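Local coordinates for protein CysE, serine acetyltransferase (Brucella abortus, PDB 4HZD) that probably catalyses transfer of an acetyl group from acetyl-coenzyme A to L-serine, giving the O-acetylserine used for cysteine biosynthesis, and binds coenzyme A, at residues P85-V90 against A120-R125; D78-A83 against A127-K132; Y141-S146 against I154-R159; A25-A30 against T44-P49. All blocks are in the same frame, centred on the assembly; numbering follows the deposited sequence.

Contact 1: P85-V90 against A120-R125; sequences PEWSHV and AIQTHR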
loop_
_atom_site.group_PDB
_atom_site.type_symbol
_atom_site.label_atom_id
_atom_site.label_comp_id
_atom_site.label_asym_id
_atom_site.label_seq_id
_atom_site.Cartn_x
_atom_site.Cartn_y
_atom_site.Cartn_z
ATOM N N PRO A 85 10.703 5.952 31.015
ATOM C CA PRO A 85 10.289 4.675 31.595
ATOM C C PRO A 85 8.933 4.713 32.282
ATOM O O PRO A 85 8.266 3.678 32.372
ATOM C CB PRO A 85 11.395 4.351 32.638
ATOM C CG PRO A 85 12.442 5.382 32.472
ATOM C CD PRO A 85 11.907 6.514 31.670
ATOM N N GLU A 86 8.533 5.876 32.782
ATOM C CA GLU A 86 7.235 6.024 33.445
ATOM C C GLU A 86 6.064 5.758 32.475
ATOM O O GLU A 86 4.938 5.518 32.909
ATOM C CB GLU A 86 7.092 7.427 34.050
ATOM C CG GLU A 86 7.111 8.528 32.998
ATOM C CD GLU A 86 8.521 9.090 32.794
ATOM O OE1 GLU A 86 9.536 8.323 32.847
ATOM O OE2 GLU A 86 8.617 10.318 32.588
ATOM N N TRP A 87 6.327 5.785 31.174
ATOM C CA TRP A 87 5.246 5.526 30.200
ATOM C C TRP A 87 4.601 4.156 30.382
ATOM O O TRP A 87 3.413 4.002 30.187
ATOM C CB TRP A 87 5.700 5.801 28.768
ATOM C CG TRP A 87 4.578 5.646 27.792
ATOM C CD1 TRP A 87 3.382 6.350 27.760
ATOM C CD2 TRP A 87 4.499 4.682 26.699
ATOM N NE1 TRP A 87 2.594 5.915 26.743
ATOM C CE2 TRP A 87 3.208 4.910 26.054
ATOM C CE3 TRP A 87 5.344 3.692 26.202
ATOM C CZ2 TRP A 87 2.779 4.140 24.983
ATOM C CZ3 TRP A 87 4.917 2.926 25.108
ATOM C CH2 TRP A 87 3.669 3.156 24.503
ATOM N N SER A 88 5.385 3.163 30.791
ATOM C CA SER A 88 4.867 1.841 31.163
ATOM C C SER A 88 3.742 1.877 32.185
ATOM O O SER A 88 2.744 1.195 32.026
ATOM C CB SER A 88 6.003 0.954 31.697
ATOM O OG SER A 88 6.880 0.587 30.655
ATOM N N HIS A 89 3.905 2.649 33.253
ATOM C CA HIS A 89 2.825 2.822 34.233
ATOM C C HIS A 89 1.690 3.721 33.719
ATOM O O HIS A 89 0.497 3.408 33.927
ATOM C CB HIS A 89 3.400 3.372 35.534
ATOM C CG HIS A 89 2.359 3.951 36.468
ATOM N ND1 HIS A 89 1.575 3.185 37.234
ATOM C CD2 HIS A 89 1.996 5.277 36.734
ATOM C CE1 HIS A 89 0.743 3.968 37.957
ATOM N NE2 HIS A 89 1.007 5.248 37.652
ATOM N N VAL A 90 2.054 4.827 33.047
ATOM C CA VAL A 90 1.059 5.777 32.524
ATOM C C VAL A 90 0.080 5.045 31.593
ATOM O O VAL A 90 -1.144 5.184 31.745
ATOM C CB VAL A 90 1.707 6.982 31.808
ATOM C CG1 VAL A 90 0.672 7.835 31.095
ATOM C CG2 VAL A 90 2.534 7.848 32.768
ATOM N N ALA A 120 -5.011 8.137 20.618
ATOM C CA ALA A 120 -4.624 9.560 20.579
ATOM C C ALA A 120 -3.824 9.999 21.794
ATOM O O ALA A 120 -2.945 10.847 21.691
ATOM C CB ALA A 120 -5.823 10.458 20.400
ATOM N N ILE A 121 -4.181 9.515 22.968
ATOM C CA ILE A 121 -3.492 9.995 24.159
ATOM C C ILE A 121 -1.996 9.666 24.086
ATOM O O ILE A 121 -1.132 10.531 24.344
ATOM C CB ILE A 121 -4.093 9.409 25.444
ATOM C CG1 ILE A 121 -5.436 10.060 25.769
ATOM C CG2 ILE A 121 -3.188 9.666 26.642
ATOM C CD1 ILE A 121 -6.254 9.177 26.706
ATOM N N GLN A 122 -1.695 8.420 23.743
ATOM C CA GLN A 122 -0.290 7.970 23.677
ATOM C C GLN A 122 0.441 8.630 22.511
ATOM O O GLN A 122 1.631 8.958 22.608
ATOM C CB GLN A 122 -0.190 6.438 23.628
ATOM C CG GLN A 122 -1.147 5.702 24.554
ATOM C CD GLN A 122 -1.165 6.265 25.988
ATOM O OE1 GLN A 122 -0.164 6.823 26.475
ATOM N NE2 GLN A 122 -2.280 6.091 26.670
ATOM N N THR A 123 -0.279 8.878 21.425
ATOM C CA THR A 123 0.296 9.618 20.295
ATOM C C THR A 123 0.673 11.011 20.755
ATOM O O THR A 123 1.781 11.452 20.482
ATOM C CB THR A 123 -0.640 9.698 19.055
ATOM O OG1 THR A 123 -0.970 8.389 18.625
ATOM C CG2 THR A 123 0.070 10.415 17.907
ATOM N N HIS A 124 -0.188 11.671 21.558
ATOM C CA HIS A 124 0.216 12.950 22.120
ATOM C C HIS A 124 1.440 12.868 23.005
ATOM O O HIS A 124 2.320 13.727 22.934
ATOM C CB HIS A 124 -0.870 13.616 22.948
ATOM C CG HIS A 124 -0.359 14.850 23.649
ATOM N ND1 HIS A 124 0.000 15.966 22.967
ATOM C CD2 HIS A 124 -0.023 15.075 24.987
ATOM C CE1 HIS A 124 0.463 16.884 23.840
ATOM N NE2 HIS A 124 0.458 16.333 25.067
ATOM N N ARG A 125 1.481 11.872 23.881
ATOM C CA ARG A 125 2.643 11.677 24.745
ATOM C C ARG A 125 3.936 11.600 23.902
ATOM O O ARG A 125 4.949 12.205 24.240
ATOM C CB ARG A 125 2.455 10.407 25.585
ATOM C CG ARG A 125 1.250 10.487 26.522
ATOM C CD ARG A 125 1.335 9.545 27.725
ATOM N NE ARG A 125 0.011 9.353 28.363
ATOM C CZ ARG A 125 -0.585 10.257 29.152
ATOM N NH1 ARG A 125 -0.014 11.448 29.378
ATOM N NH2 ARG A 125 -1.758 9.985 29.699
#
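Gln122 OE1 is gripped by two donors, one from each side of the contact. The stronger is the indole of Trp87: NE1 gives a hydrogen bond of 2.9 Å to Gln122 OE1 that is nearly straight, with 168° at the hydrogen. The oxygen lies at the ring's edge and close to its plane, as an indole N-H requires, but seen from the amide the donor stands above the carbonyl plane, 38° out of it. The second donor is Arg125 NE, one turn along helix 116-132, whose bond to Gln122 OE1 is weak at 3.2 Å. Gln122 bends at chi2 (-47°), turning OE1 to where both Trp87 NE1 and Arg125 NE can reach it, while Trp87 has CG anti to its backbone N and extends its ring across the gap.

Val90, one turn after Trp87, lays CG1 over one face of the Arg125 guanidinium, 3.2 Å from Arg125 NE, and Arg125 CD rests against Trp87 CD1 at 3.8 Å. The outer nitrogens of Arg125 go elsewhere: NH2 forms a salt bridge with Asp94, which also accepts a bond from Gln122 NE2, NH1 bonds to Leu160 O, and NH2 also to Gly161 O. Amide, indole, guanidinium and carboxylate make one polar network that ties the helical domain to the beta-helix, in which a buried indole N-H is satisfied and the arginine's charge is probably balanced by Asp94.

Contact 2: D78-A83 against A127-K132; sequences DTMLEA and AHWLYK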
loop_
_atom_site.group_PDB
_atom_site.type_symbol
_atom_site.label_atom_id
_atom_site.label_comp_id
_atom_site.label_asym_id
_atom_site.label_seq_id
_atom_site.Cartn_x
_atom_site.Cartn_y
_atom_site.Cartn_z
ATOM N N ASP A 78 9.698 3.568 20.435
ATOM C CA ASP A 78 10.725 2.840 21.201
ATOM C C ASP A 78 11.703 3.796 21.906
ATOM O O ASP A 78 12.057 3.564 23.049
ATOM C CB ASP A 78 11.586 1.930 20.299
ATOM C CG ASP A 78 10.828 0.732 19.717
ATOM O OD1 ASP A 78 9.928 0.183 20.379
ATOM O OD2 ASP A 78 11.191 0.291 18.599
ATOM N N THR A 79 12.181 4.818 21.185
ATOM C CA THR A 79 13.081 5.851 21.705
ATOM C C THR A 79 12.424 6.632 22.885
ATOM O O THR A 79 13.057 6.839 23.940
ATOM C CB THR A 79 13.542 6.834 20.579
ATOM O OG1 THR A 79 14.338 6.110 19.628
ATOM C CG2 THR A 79 14.425 7.895 21.137
ATOM N N MET A 80 11.151 7.022 22.706
ATOM C CA MET A 80 10.373 7.666 23.770
ATOM C C MET A 80 10.287 6.791 25.047
ATOM O O MET A 80 10.591 7.256 26.131
ATOM C CB MET A 80 9.000 8.096 23.252
ATOM C CG MET A 80 8.225 8.984 24.218
ATOM S SD MET A 80 7.208 7.966 25.285
ATOM C CE MET A 80 5.756 7.911 24.225
ATOM N N LEU A 81 9.935 5.519 24.911
ATOM C CA LEU A 81 9.856 4.628 26.077
ATOM C C LEU A 81 11.203 4.496 26.804
ATOM O O LEU A 81 11.277 4.555 28.035
ATOM C CB LEU A 81 9.361 3.250 25.650
ATOM C CG LEU A 81 9.399 2.126 26.680
ATOM C CD1 LEU A 81 8.553 2.494 27.902
ATOM C CD2 LEU A 81 8.990 0.788 26.045
ATOM N N GLU A 82 12.274 4.339 26.033
ATOM C CA GLU A 82 13.618 4.246 26.590
ATOM C C GLU A 82 13.976 5.494 27.382
ATOM O O GLU A 82 14.530 5.376 28.466
ATOM C CB GLU A 82 14.630 3.964 25.481
ATOM C CG GLU A 82 16.032 3.597 25.951
ATOM C CD GLU A 82 16.997 3.474 24.777
ATOM O OE1 GLU A 82 16.632 3.901 23.643
ATOM O OE2 GLU A 82 18.116 2.952 24.974
ATOM N N ALA A 83 13.648 6.676 26.859
ATOM C CA ALA A 83 13.869 7.935 27.568
ATOM C C ALA A 83 12.828 8.215 28.670
ATOM O O ALA A 83 13.103 8.989 29.556
ATOM C CB ALA A 83 13.909 9.104 26.592
ATOM N N ALA A 127 4.376 12.779 20.703
ATOM C CA ALA A 127 4.542 14.116 20.118
ATOM C C ALA A 127 5.103 15.151 21.110
ATOM O O ALA A 127 5.935 16.006 20.759
ATOM C CB ALA A 127 3.206 14.591 19.521
ATOM N N HIS A 128 4.632 15.079 22.344
ATOM C CA HIS A 128 5.002 16.034 23.407
ATOM C C HIS A 128 6.483 15.899 23.749
ATOM O O HIS A 128 7.214 16.885 23.833
ATOM C CB HIS A 128 4.115 15.822 24.652
ATOM C CG HIS A 128 4.414 16.786 25.792
ATOM N ND1 HIS A 128 4.068 18.100 25.755
ATOM C CD2 HIS A 128 5.045 16.579 27.038
ATOM C CE1 HIS A 128 4.466 18.699 26.904
ATOM N NE2 HIS A 128 5.061 17.767 27.684
ATOM N N TRP A 129 6.914 14.668 23.962
ATOM C CA TRP A 129 8.328 14.369 24.170
ATOM C C TRP A 129 9.225 14.876 23.010
ATOM O O TRP A 129 10.261 15.573 23.226
ATOM C CB TRP A 129 8.477 12.858 24.415
ATOM C CG TRP A 129 9.908 12.449 24.655
ATOM C CD1 TRP A 129 10.726 12.778 25.746
ATOM C CD2 TRP A 129 10.774 11.699 23.744
ATOM N NE1 TRP A 129 11.985 12.248 25.576
ATOM C CE2 TRP A 129 12.080 11.603 24.399
ATOM C CE3 TRP A 129 10.601 11.115 22.489
ATOM C CZ2 TRP A 129 13.140 10.944 23.809
ATOM C CZ3 TRP A 129 11.669 10.436 21.910
ATOM C CH2 TRP A 129 12.908 10.350 22.558
ATOM N N LEU A 130 8.844 14.518 21.773
ATOM C CA LEU A 130 9.564 14.967 20.566
ATOM C C LEU A 130 9.674 16.486 20.528
ATOM O O LEU A 130 10.742 17.022 20.227
ATOM C CB LEU A 130 8.857 14.460 19.275
ATOM C CG LEU A 130 8.981 12.940 19.127
ATOM C CD1 LEU A 130 8.182 12.449 17.942
ATOM C CD2 LEU A 130 10.436 12.510 18.958
ATOM N N TYR A 131 8.563 17.169 20.840
ATOM C CA TYR A 131 8.493 18.642 20.791
ATOM C C TYR A 131 9.504 19.230 21.789
ATOM O O TYR A 131 10.288 20.112 21.427
ATOM C CB TYR A 131 7.065 19.113 21.072
ATOM C CG TYR A 131 6.777 20.600 20.909
ATOM C CD1 TYR A 131 6.570 21.166 19.650
ATOM C CD2 TYR A 131 6.708 21.440 22.025
ATOM C CE1 TYR A 131 6.302 22.514 19.513
ATOM C CE2 TYR A 131 6.423 22.802 21.896
ATOM C CZ TYR A 131 6.221 23.328 20.642
ATOM O OH TYR A 131 5.898 24.673 20.518
ATOM N N LYS A 132 9.542 18.668 22.995
ATOM C CA LYS A 132 10.481 19.133 24.051
ATOM C C LYS A 132 11.933 18.844 23.666
ATOM O O LYS A 132 12.853 19.498 24.154
ATOM C CB LYS A 132 10.186 18.462 25.407
ATOM C CG LYS A 132 8.926 18.920 26.122
ATOM C CD LYS A 132 8.361 17.844 27.068
ATOM C CE LYS A 132 9.320 16.678 27.411
ATOM N NZ LYS A 132 8.744 15.551 28.249
#
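Trp129 lays its indole against helix 70-83, filling the angle where this helix and helix 116-132 meet in the alpha-helical N-terminal domain of the serine acetyltransferase. The short segments run at 77° to each other with their axes 10.4 Å apart. With CG anti to the backbone N (chi1 -179°), the ring projects straight out from its own helix, and its six-membered part meets the other backbone. Met80 CA sits over one ring face in a CH-pi contact, 3.7 Å from the centroid of the six-membered ring and 18° off the normal. From there the Met80 side chain runs past the indole in the opposite direction, CB lying 3.5 Å from Trp129 CE3 and CG following back toward the five-membered ring.

The other two partners are small. Thr79, crossing the indole at about a right angle, presents its methyl rather than its hydroxyl, which makes a weak hydrogen bond to Gln75 O. Ala83, at the helix's last turn, has only a methyl to offer, and that carbon packs 3.4 Å from Trp129 CZ2. At the ring's far edge, near its plane, Thr79 CG2 comes within 3.2 Å of Trp129 CH2.

Contact 3: Y141-S146 against I154-R159; sequences YLQSRS and IHPAAR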
loop_
_atom_site.group_PDB
_atom_site.type_symbol
_atom_site.label_atom_id
_atom_site.label_comp_id
_atom_site.label_asym_id
_atom_site.label_seq_id
_atom_site.Cartn_x
_atom_site.Cartn_y
_atom_site.Cartn_z
ATOM N N TYR A 141 4.003 16.581 12.782
ATOM C CA TYR A 141 3.571 15.513 11.914
ATOM C C TYR A 141 2.641 14.559 12.660
ATOM O O TYR A 141 1.620 14.122 12.127
ATOM C CB TYR A 141 4.762 14.745 11.256
ATOM C CG TYR A 141 4.241 13.681 10.357
ATOM C CD1 TYR A 141 3.818 13.986 9.060
ATOM C CD2 TYR A 141 4.056 12.369 10.819
ATOM C CE1 TYR A 141 3.287 13.015 8.236
ATOM C CE2 TYR A 141 3.517 11.387 9.986
ATOM C CZ TYR A 141 3.124 11.723 8.707
ATOM O OH TYR A 141 2.591 10.792 7.856
ATOM N N LEU A 142 3.021 14.153 13.857
ATOM C CA LEU A 142 2.153 13.292 14.638
ATOM C C LEU A 142 0.793 13.973 14.980
ATOM O O LEU A 142 -0.299 13.356 14.861
ATOM C CB LEU A 142 2.891 12.902 15.943
ATOM C CG LEU A 142 4.041 11.896 15.756
ATOM C CD1 LEU A 142 4.861 11.846 17.043
ATOM C CD2 LEU A 142 3.479 10.531 15.388
ATOM N N GLN A 143 0.853 15.232 15.406
ATOM C CA GLN A 143 -0.356 16.025 15.695
ATOM C C GLN A 143 -1.278 16.031 14.470
ATOM O O GLN A 143 -2.482 15.817 14.591
ATOM C CB GLN A 143 -0.021 17.481 16.059
ATOM C CG GLN A 143 -1.262 18.371 16.196
ATOM C CD GLN A 143 -0.929 19.862 16.271
ATOM O OE1 GLN A 143 0.208 20.266 16.011
ATOM N NE2 GLN A 143 -1.906 20.674 16.671
ATOM N N SER A 144 -0.673 16.227 13.309
ATOM C CA SER A 144 -1.391 16.287 12.035
ATOM C C SER A 144 -2.004 14.964 11.697
ATOM O O SER A 144 -3.198 14.880 11.300
ATOM C CB SER A 144 -0.438 16.730 10.895
ATOM O OG SER A 144 -1.119 16.670 9.653
ATOM N N ARG A 145 -1.213 13.903 11.844
ATOM C CA ARG A 145 -1.731 12.578 11.557
ATOM C C ARG A 145 -2.817 12.150 12.570
ATOM O O ARG A 145 -3.841 11.550 12.204
ATOM C CB ARG A 145 -0.567 11.576 11.500
ATOM C CG ARG A 145 -0.994 10.253 10.939
ATOM C CD ARG A 145 -1.010 10.224 9.407
ATOM N NE ARG A 145 -1.338 8.850 9.101
ATOM C CZ ARG A 145 -2.296 8.435 8.295
ATOM N NH1 ARG A 145 -3.041 9.281 7.596
ATOM N NH2 ARG A 145 -2.471 7.142 8.168
ATOM N N SER A 146 -2.626 12.506 13.842
ATOM C CA SER A 146 -3.646 12.197 14.862
ATOM C C SER A 146 -4.927 12.972 14.584
ATOM O O SER A 146 -6.033 12.395 14.641
ATOM C CB SER A 146 -3.132 12.436 16.294
ATOM O OG SER A 146 -4.175 12.284 17.252
ATOM N N ILE A 154 -4.538 17.777 19.100
ATOM C CA ILE A 154 -3.912 18.126 20.390
ATOM C C ILE A 154 -2.558 18.757 20.111
ATOM O O ILE A 154 -1.667 18.109 19.522
ATOM C CB ILE A 154 -3.764 16.885 21.294
ATOM C CG1 ILE A 154 -5.110 16.152 21.430
ATOM C CG2 ILE A 154 -3.181 17.265 22.649
ATOM C CD1 ILE A 154 -5.109 14.814 22.157
ATOM N N HIS A 155 -2.379 20.019 20.511
ATOM C CA HIS A 155 -1.087 20.649 20.327
ATOM C C HIS A 155 -0.012 19.941 21.131
ATOM O O HIS A 155 -0.230 19.604 22.293
ATOM C CB HIS A 155 -1.124 22.127 20.680
ATOM C CG HIS A 155 0.092 22.877 20.200
ATOM N ND1 HIS A 155 1.297 22.797 20.819
ATOM C CD2 HIS A 155 0.277 23.696 19.096
ATOM C CE1 HIS A 155 2.184 23.561 20.153
ATOM N NE2 HIS A 155 1.554 24.121 19.122
ATOM N N PRO A 156 1.168 19.679 20.518
ATOM C CA PRO A 156 2.187 18.912 21.253
ATOM C C PRO A 156 2.699 19.562 22.543
ATOM O O PRO A 156 3.255 18.857 23.352
ATOM C CB PRO A 156 3.353 18.767 20.251
ATOM C CG PRO A 156 2.725 18.936 18.898
ATOM C CD PRO A 156 1.521 19.844 19.089
ATOM N N ALA A 157 2.486 20.861 22.733
ATOM C CA ALA A 157 2.920 21.577 23.957
ATOM C C ALA A 157 1.902 21.433 25.070
ATOM O O ALA A 157 2.185 21.801 26.220
ATOM C CB ALA A 157 3.172 23.067 23.675
ATOM N N ALA A 158 0.723 20.896 24.735
ATOM C CA ALA A 158 -0.315 20.646 25.732
ATOM C C ALA A 158 0.239 19.660 26.742
ATOM O O ALA A 158 1.136 18.878 26.407
ATOM C CB ALA A 158 -1.608 20.093 25.108
ATOM N N ARG A 159 -0.262 19.712 27.985
ATOM C CA ARG A 159 0.187 18.764 29.007
ATOM C C ARG A 159 -0.976 17.900 29.474
ATOM O O ARG A 159 -2.014 18.433 29.888
ATOM C CB ARG A 159 0.875 19.493 30.170
ATOM C CG ARG A 159 2.139 20.181 29.712
ATOM C CD ARG A 159 3.213 20.249 30.775
ATOM N NE ARG A 159 3.175 21.431 31.633
ATOM C CZ ARG A 159 2.616 22.608 31.354
ATOM N NH1 ARG A 159 2.009 22.837 30.193
ATOM N NH2 ARG A 159 2.677 23.574 32.265
HETATM O O HOH W 1 -3.467 15.794 17.327
#
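The Gln143 side chain crosses that of Pro156 at about a right angle, its OE1 3.4 Å from Pro156 CD. That same CD carbon is over one face of the His155 imidazole; Gln143 NE2 approaches the ring only obliquely. At the imidazole's edge, Ala157 N donates to His155 ND1 in a nearly straight 3.0 Å hydrogen bond close to the ring plane. This bond fixes the ring's rotation within the type I beta turn from His155 to Ala158, where Pro156 suits the second position because its phi is already restrained near -60°.

Gln143 is extended throughout, with CG anti to the backbone N (chi1 173°), and its CG passes 3.4 Å from Ile154 O. A water joins the backbones, donating to Gln143 O and accepting from Ile154 N, each at 2.9 Å. The turn connects two short strands at the start of the left-handed beta-helix, so the contact seats helix 136-149 against that domain.

The polar ends are used elsewhere: Gln143 NE2 bonds to Asp153 OD1, and His155 NE2 to Ala104 O of the second subunit. The bonding is consistent with a proton on NE2, and the imidazole links the turn to the subunit interface.

Contact 4: A25-A30 against T44-P49; sequences AEAEEA and TILNQP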
loop_
_atom_site.group_PDB
_atom_site.type_symbol
_atom_site.label_atom_id
_atom_site.label_comp_id
_atom_site.label_asym_id
_atom_site.label_seq_id
_atom_site.Cartn_x
_atom_site.Cartn_y
_atom_site.Cartn_z
ATOM N N ALA A 25 -4.430 -13.390 27.038
ATOM C CA ALA A 25 -5.470 -14.425 27.064
ATOM C C ALA A 25 -6.675 -14.073 26.166
ATOM O O ALA A 25 -7.206 -14.920 25.409
ATOM C CB ALA A 25 -5.914 -14.657 28.498
ATOM N N GLU A 26 -7.129 -12.830 26.277
ATOM C CA GLU A 26 -8.254 -12.320 25.475
ATOM C C GLU A 26 -7.923 -12.363 23.975
ATOM O O GLU A 26 -8.795 -12.664 23.149
ATOM C CB GLU A 26 -8.623 -10.890 25.913
ATOM C CG GLU A 26 -9.353 -10.750 27.274
ATOM C CD GLU A 26 -9.145 -9.376 27.948
ATOM O OE1 GLU A 26 -8.641 -8.427 27.306
ATOM O OE2 GLU A 26 -9.466 -9.222 29.157
ATOM N N ALA A 27 -6.670 -12.059 23.613
ATOM C CA ALA A 27 -6.292 -12.055 22.204
ATOM C C ALA A 27 -6.251 -13.468 21.656
ATOM O O ALA A 27 -6.659 -13.715 20.523
ATOM C CB ALA A 27 -4.960 -11.331 21.966
ATOM N N GLU A 28 -5.773 -14.410 22.461
ATOM C CA GLU A 28 -5.688 -15.773 21.967
ATOM C C GLU A 28 -7.074 -16.396 21.792
ATOM O O GLU A 28 -7.320 -17.107 20.828
ATOM C CB GLU A 28 -4.870 -16.642 22.901
ATOM C CG GLU A 28 -4.554 -17.974 22.245
ATOM C CD GLU A 28 -3.683 -18.836 23.116
ATOM O OE1 GLU A 28 -3.106 -18.308 24.105
ATOM O OE2 GLU A 28 -3.575 -20.036 22.807
ATOM N N GLU A 29 -7.958 -16.129 22.754
ATOM C CA GLU A 29 -9.302 -16.660 22.717
ATOM C C GLU A 29 -10.068 -16.107 21.512
ATOM O O GLU A 29 -10.822 -16.839 20.855
ATOM C CB GLU A 29 -10.006 -16.369 24.031
ATOM C CG GLU A 29 -11.037 -17.422 24.390
ATOM C CD GLU A 29 -10.451 -18.830 24.554
ATOM O OE1 GLU A 29 -9.216 -19.006 24.754
ATOM O OE2 GLU A 29 -11.253 -19.785 24.485
ATOM N N ALA A 30 -9.824 -14.825 21.215
ATOM C CA ALA A 30 -10.415 -14.140 20.077
ATOM C C ALA A 30 -10.007 -14.795 18.775
ATOM O O ALA A 30 -10.818 -14.909 17.855
ATOM C CB ALA A 30 -10.017 -12.659 20.072
ATOM N N THR A 44 -0.194 -7.893 16.447
ATOM C CA THR A 44 -0.307 -6.773 17.371
ATOM C C THR A 44 -0.182 -7.110 18.864
ATOM O O THR A 44 0.284 -6.272 19.610
ATOM C CB THR A 44 -1.364 -5.655 17.030
ATOM O OG1 THR A 44 -2.119 -5.214 18.179
ATOM C CG2 THR A 44 -2.121 -5.828 15.739
ATOM N N ILE A 45 -0.609 -8.306 19.274
ATOM C CA ILE A 45 -0.526 -8.694 20.681
ATOM C C ILE A 45 0.378 -9.927 20.866
ATOM O O ILE A 45 1.363 -9.866 21.588
ATOM C CB ILE A 45 -1.920 -9.094 21.228
ATOM C CG1 ILE A 45 -2.961 -7.953 21.088
ATOM C CG2 ILE A 45 -1.816 -9.680 22.632
ATOM C CD1 ILE A 45 -2.732 -6.750 21.975
ATOM N N LEU A 46 -0.009 -11.055 20.259
ATOM C CA LEU A 46 0.526 -12.353 20.708
ATOM C C LEU A 46 2.024 -12.553 20.403
ATOM O O LEU A 46 2.722 -13.165 21.186
ATOM C CB LEU A 46 -0.360 -13.504 20.248
ATOM C CG LEU A 46 -1.691 -13.494 21.014
ATOM C CD1 LEU A 46 -2.761 -14.292 20.314
ATOM C CD2 LEU A 46 -1.519 -13.991 22.448
ATOM N N ASN A 47 2.517 -12.001 19.302
ATOM C CA ASN A 47 3.951 -12.049 19.013
ATOM C C ASN A 47 4.766 -11.007 19.799
ATOM O O ASN A 47 5.987 -11.018 19.700
ATOM C CB ASN A 47 4.271 -11.836 17.507
ATOM C CG ASN A 47 3.737 -12.937 16.608
ATOM O OD1 ASN A 47 3.411 -14.018 17.072
ATOM N ND2 ASN A 47 3.654 -12.658 15.301
ATOM N N GLN A 48 4.110 -10.080 20.508
ATOM C CA GLN A 48 4.838 -8.996 21.160
ATOM C C GLN A 48 5.323 -9.493 22.515
ATOM O O GLN A 48 4.610 -10.234 23.197
ATOM C CB GLN A 48 3.935 -7.756 21.329
ATOM C CG GLN A 48 3.354 -7.235 20.013
ATOM C CD GLN A 48 4.368 -6.469 19.180
ATOM O OE1 GLN A 48 5.470 -6.185 19.639
ATOM N NE2 GLN A 48 3.992 -6.112 17.958
ATOM N N PRO A 49 6.537 -9.114 22.910
ATOM C CA PRO A 49 6.950 -9.586 24.243
ATOM C C PRO A 49 6.507 -8.660 25.387
ATOM O O PRO A 49 6.840 -8.941 26.545
ATOM C CB PRO A 49 8.481 -9.586 24.162
ATOM C CG PRO A 49 8.795 -8.505 23.183
ATOM C CD PRO A 49 7.644 -8.465 22.179
#
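Apolar contact between Ala27 and the pair Ile45 and Leu46 joins helix 18-33 to helix 38-46. Ala27 CB points at the other segment and meets Ile45 CG2 at 3.6 Å, with Ile45 CB close behind. The isoleucine turns this branch forward because CG2 is anti to its backbone N, CG1 taking the place beside that N (chi1 -58°). Leu46 approaches the same methyl with CG, 4.0 Å from Ala27 CB, so the two branched side chains converge on one small residue. Alanine suits this place: its single methyl lets the backbones come near, the CA atoms of Ala27 and Ile45 being 6.8 Å apart. From helix 109-113, Met109 packs on Ala27 and Val112 on Ile45.

Contacts with the backbone form the second group. Leu46 CD1 reaches past Ala27 to the next residue and lies 3.7 Å from Glu28 CA, with the Glu28 amide nitrogen as near. Glu28 offers only aliphatic carbon here, CB touching Leu46 CD1 at 4.1 Å, while its extended chain carries the carboxylate onward to a long, weak ion pair with Arg32.

Polar bonds lie around this apolar patch. Arg24 NH2 bonds to Leu46 O, and Asn47 ND2 to Gln75 OE1 of the third subunit. Between the two segments themselves adhesion is therefore purely by van der Waals and hydrophobic contact, while the hydrogen bonds nearby are made to Arg24 and to the third subunit.

Contacts 1 and 2 share helix 116-132 and touch each other, Leu81 and Met80 of contact 2 packing on Trp87. Each hinges on a tryptophan, but the buried indole of contact 1 uses its N-H, whereas the partly exposed one of contact 2 uses its face and rim. Contact 3, the most buried, lies on the next helix and joins the helical domain to the beta-helix; His124 and His128 of helix 116-132 bond to its turn at Ala158 and Pro156. Contact 4 stands apart near the N terminus, centred about 22 Å from the chain centre, and is wholly apolar. Polar networks and water thus mark the domain junction, and hydrocarbon packing the outlying helices.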